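Local structure of acyl-CoA thioester hydrolase HI0827 (Haemophilus influenzae Rd KW20, 3BJK) at residues T60-S65 against V118-A123. The protein is a broad-specificity hotdog-fold thioesterase that hydrolyses acyl-coenzyme A thioesters and probably acts on long-chain fatty acyl-CoA. The protein carries 1 engineered substitution. Sequence-based numbering, arbitrary orientation.
Sequences TVAVES and VFTFVA
Val61 and Ala62 both turn their backbone N-H to Thr120 O, which makes a classic beta bulge in the antiparallel pairing of 60-65 with 118-123. Val61 N to Thr120 O is 2.9 Å; the bond from Ala62 N is weak. Beyond the bulge, Thr120 N returns a nearly straight bond of 2.8 Å to Ala62 O. The Val61 side chain spreads over two neighbours. Val61 CB lies 4.1 Å from Thr120 O. With chi1 at -61°, CG1 lies opposite the carbonyl carbon and CG2 sits between that carbon and the backbone N. CG2 meets Thr120 O and CG2. Val61 CG1 presses on Val122 CG2 at 3.5 Å, a tight carbon contact. Further along, water 1 joins Glu64 N, Glu64 OE1 and Thr120 OG1. Water 2 forms a second bridge between Glu64 OE1 and Thr120 OG1, which are 3.6 Å apart. On the face of Thr60, Val63, Phe119 and Phe121, Val63 CG2 makes a CH-pi contact over the Phe119 ring, 4.0 Å from its centroid, while Thr60 CG2 sits at the ring edge. Phe119 and Phe121 pack on helix 35-54, the central hotdog helix. Strand 111-123 lies between 58-68 and 91-101, and Val63 and Ser65 pair with a strand of the second subunit, continuing the sheet.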
ATOM      1  N   THR C  60     -20.011  -1.241  10.336  1.00 32.20           N
ATOM      2  CA  THR C  60     -20.303  -2.674  10.126  1.00 32.78           C
ATOM      3  C   THR C  60     -20.359  -3.314  11.521  1.00 31.74           C
ATOM      4  O   THR C  60     -19.462  -3.089  12.343  1.00 32.18           O
ATOM      5  CB  THR C  60     -19.208  -3.341   9.260  1.00 33.01           C
ATOM      6  OG1 THR C  60     -18.929  -2.531   8.128  1.00 36.12           O
ATOM      7  CG2 THR C  60     -19.627  -4.610   8.773  1.00 32.83           C
ATOM      8  N   VAL C  61     -21.422  -4.048  11.829  1.00 28.75           N
ATOM      9  CA  VAL C  61     -21.472  -4.798  13.083  1.00 27.12           C
ATOM     10  C   VAL C  61     -21.348  -6.338  12.900  1.00 26.51           C
ATOM     11  O   VAL C  61     -20.909  -7.038  13.826  1.00 24.84           O
ATOM     12  CB  VAL C  61     -22.749  -4.485  13.818  1.00 28.12           C
ATOM     13  CG1 VAL C  61     -22.779  -2.937  14.137  1.00 27.65           C
ATOM     14  CG2 VAL C  61     -24.007  -4.954  13.013  1.00 27.63           C
ATOM     15  N   ALA C  62     -21.773  -6.847  11.745  1.00 26.15           N
ATOM     16  CA  ALA C  62     -21.742  -8.295  11.478  1.00 27.28           C
ATOM     17  C   ALA C  62     -21.635  -8.634  10.023  1.00 27.86           C
ATOM     18  O   ALA C  62     -22.055  -7.877   9.143  1.00 27.32           O
ATOM     19  CB  ALA C  62     -23.013  -8.978  12.041  1.00 27.50           C
ATOM     20  N   VAL C  63     -21.040  -9.799   9.775  1.00 27.79           N
ATOM     21  CA  VAL C  63     -21.130 -10.456   8.483  1.00 29.44           C
ATOM     22  C   VAL C  63     -21.527 -11.906   8.812  1.00 29.33           C
ATOM     23  O   VAL C  63     -20.716 -12.711   9.227  1.00 30.92           O
ATOM     24  CB  VAL C  63     -19.818 -10.459   7.700  1.00 28.42           C
ATOM     25  CG1 VAL C  63     -20.090 -10.975   6.313  1.00 32.36           C
ATOM     26  CG2 VAL C  63     -19.197  -9.081   7.635  1.00 32.19           C
ATOM     27  N   GLU C  64     -22.796 -12.222   8.691  1.00 30.94           N
ATOM     28  CA  GLU C  64     -23.281 -13.526   9.170  1.00 31.15           C
ATOM     29  C   GLU C  64     -22.790 -14.674   8.282  1.00 30.56           C
ATOM     30  O   GLU C  64     -22.640 -15.794   8.753  1.00 28.47           O
ATOM     31  CB  GLU C  64     -24.812 -13.526   9.303  1.00 32.26           C
ATOM     32  CG  GLU C  64     -25.602 -13.111   8.040  1.00 32.28           C
ATOM     33  CD  GLU C  64     -26.982 -12.547   8.400  1.00 33.38           C
ATOM     34  OE1 GLU C  64     -27.124 -11.311   8.800  1.00 33.20           O
ATOM     35  OE2 GLU C  64     -27.890 -13.400   8.327  1.00 34.11           O
ATOM     36  N   SER C  65     -22.520 -14.368   7.013  1.00 30.38           N
ATOM     37  CA  SER C  65     -22.041 -15.373   6.059  1.00 31.55           C
ATOM     38  C   SER C  65     -21.185 -14.766   4.983  1.00 31.27           C
ATOM     39  O   SER C  65     -21.451 -13.672   4.551  1.00 31.93           O
ATOM     40  CB  SER C  65     -23.205 -16.136   5.396  1.00 31.17           C
ATOM     41  OG  SER C  65     -24.000 -15.232   4.631  1.00 33.37           O
ATOM     42  N   VAL C 118     -23.455 -11.674   3.423  1.00 31.15           N
ATOM     43  CA  VAL C 118     -24.542 -10.839   3.962  1.00 29.70           C
ATOM     44  C   VAL C 118     -23.993 -10.022   5.137  1.00 28.90           C
ATOM     45  O   VAL C 118     -23.569 -10.613   6.131  1.00 29.02           O
ATOM     46  CB  VAL C 118     -25.709 -11.725   4.422  1.00 29.80           C
ATOM     47  CG1 VAL C 118     -26.809 -10.847   5.070  1.00 30.54           C
ATOM     48  CG2 VAL C 118     -26.248 -12.518   3.220  1.00 30.43           C
ATOM     49  N   PHE C 119     -23.984  -8.693   4.960  1.00 28.86           N
ATOM     50  CA  PHE C 119     -23.442  -7.703   5.888  1.00 29.80           C
ATOM     51  C   PHE C 119     -24.578  -7.080   6.626  1.00 29.07           C
ATOM     52  O   PHE C 119     -25.652  -6.903   6.069  1.00 30.47           O
ATOM     53  CB  PHE C 119     -22.738  -6.555   5.148  1.00 31.17           C
ATOM     54  CG  PHE C 119     -21.327  -6.878   4.700  1.00 33.95           C
ATOM     55  CD1 PHE C 119     -21.093  -7.670   3.583  1.00 37.45           C
ATOM     56  CD2 PHE C 119     -20.243  -6.335   5.361  1.00 33.98           C
ATOM     57  CE1 PHE C 119     -19.797  -7.977   3.219  1.00 36.34           C
ATOM     58  CE2 PHE C 119     -19.001  -6.612   4.998  1.00 35.13           C
ATOM     59  CZ  PHE C 119     -18.757  -7.438   3.919  1.00 36.80           C
ATOM     60  N   THR C 120     -24.312  -6.715   7.863  1.00 28.80           N
ATOM     61  CA  THR C 120     -25.182  -5.845   8.663  1.00 29.37           C
ATOM     62  C   THR C 120     -24.407  -4.585   9.120  1.00 30.15           C
ATOM     63  O   THR C 120     -23.339  -4.656   9.755  1.00 30.20           O
ATOM     64  CB  THR C 120     -25.752  -6.578   9.922  1.00 28.69           C
ATOM     65  OG1 THR C 120     -26.216  -7.886   9.566  1.00 31.11           O
ATOM     66  CG2 THR C 120     -26.814  -5.732  10.611  1.00 28.02           C
ATOM     67  N   PHE C 121     -25.015  -3.439   8.854  1.00 30.04           N
ATOM     68  CA  PHE C 121     -24.482  -2.147   9.218  1.00 31.54           C
ATOM     69  C   PHE C 121     -25.409  -1.477  10.193  1.00 31.28           C
ATOM     70  O   PHE C 121     -26.582  -1.783  10.234  1.00 31.37           O
ATOM     71  CB  PHE C 121     -24.419  -1.253   7.974  1.00 32.65           C
ATOM     72  CG  PHE C 121     -23.598  -1.839   6.872  1.00 31.76           C
ATOM     73  CD1 PHE C 121     -22.225  -1.611   6.827  1.00 32.68           C
ATOM     74  CD2 PHE C 121     -24.171  -2.658   5.936  1.00 34.54           C
ATOM     75  CE1 PHE C 121     -21.450  -2.140   5.862  1.00 33.83           C
ATOM     76  CE2 PHE C 121     -23.373  -3.231   4.937  1.00 30.98           C
ATOM     77  CZ  PHE C 121     -22.008  -2.946   4.902  1.00 33.75           C
ATOM     78  N   VAL C 122     -24.871  -0.552  10.976  1.00 31.18           N
ATOM     79  CA  VAL C 122     -25.670   0.249  11.867  1.00 31.37           C
ATOM     80  C   VAL C 122     -25.318   1.727  11.638  1.00 30.67           C
ATOM     81  O   VAL C 122     -24.150   2.089  11.599  1.00 30.17           O
ATOM     82  CB  VAL C 122     -25.476  -0.191  13.346  1.00 32.56           C
ATOM     83  CG1 VAL C 122     -26.243   0.711  14.290  1.00 30.29           C
ATOM     84  CG2 VAL C 122     -25.918  -1.654  13.493  1.00 32.68           C
ATOM     85  N   ALA C 123     -26.345   2.517  11.385  1.00 31.14           N
ATOM     86  CA  ALA C 123     -26.273   3.962  11.359  1.00 31.46           C
ATOM     87  C   ALA C 123     -25.779   4.542  12.711  1.00 32.86           C
ATOM     88  O   ALA C 123     -26.260   4.166  13.778  1.00 32.09           O
ATOM     89  CB  ALA C 123     -27.650   4.510  11.031  1.00 31.23           C
TER
HETATM   90  O   HOH W   1     -24.866 -10.032   8.605  1.00 17.52           O
HETATM   91  O   HOH W   2     -28.345  -9.275  10.426  1.00 26.33           O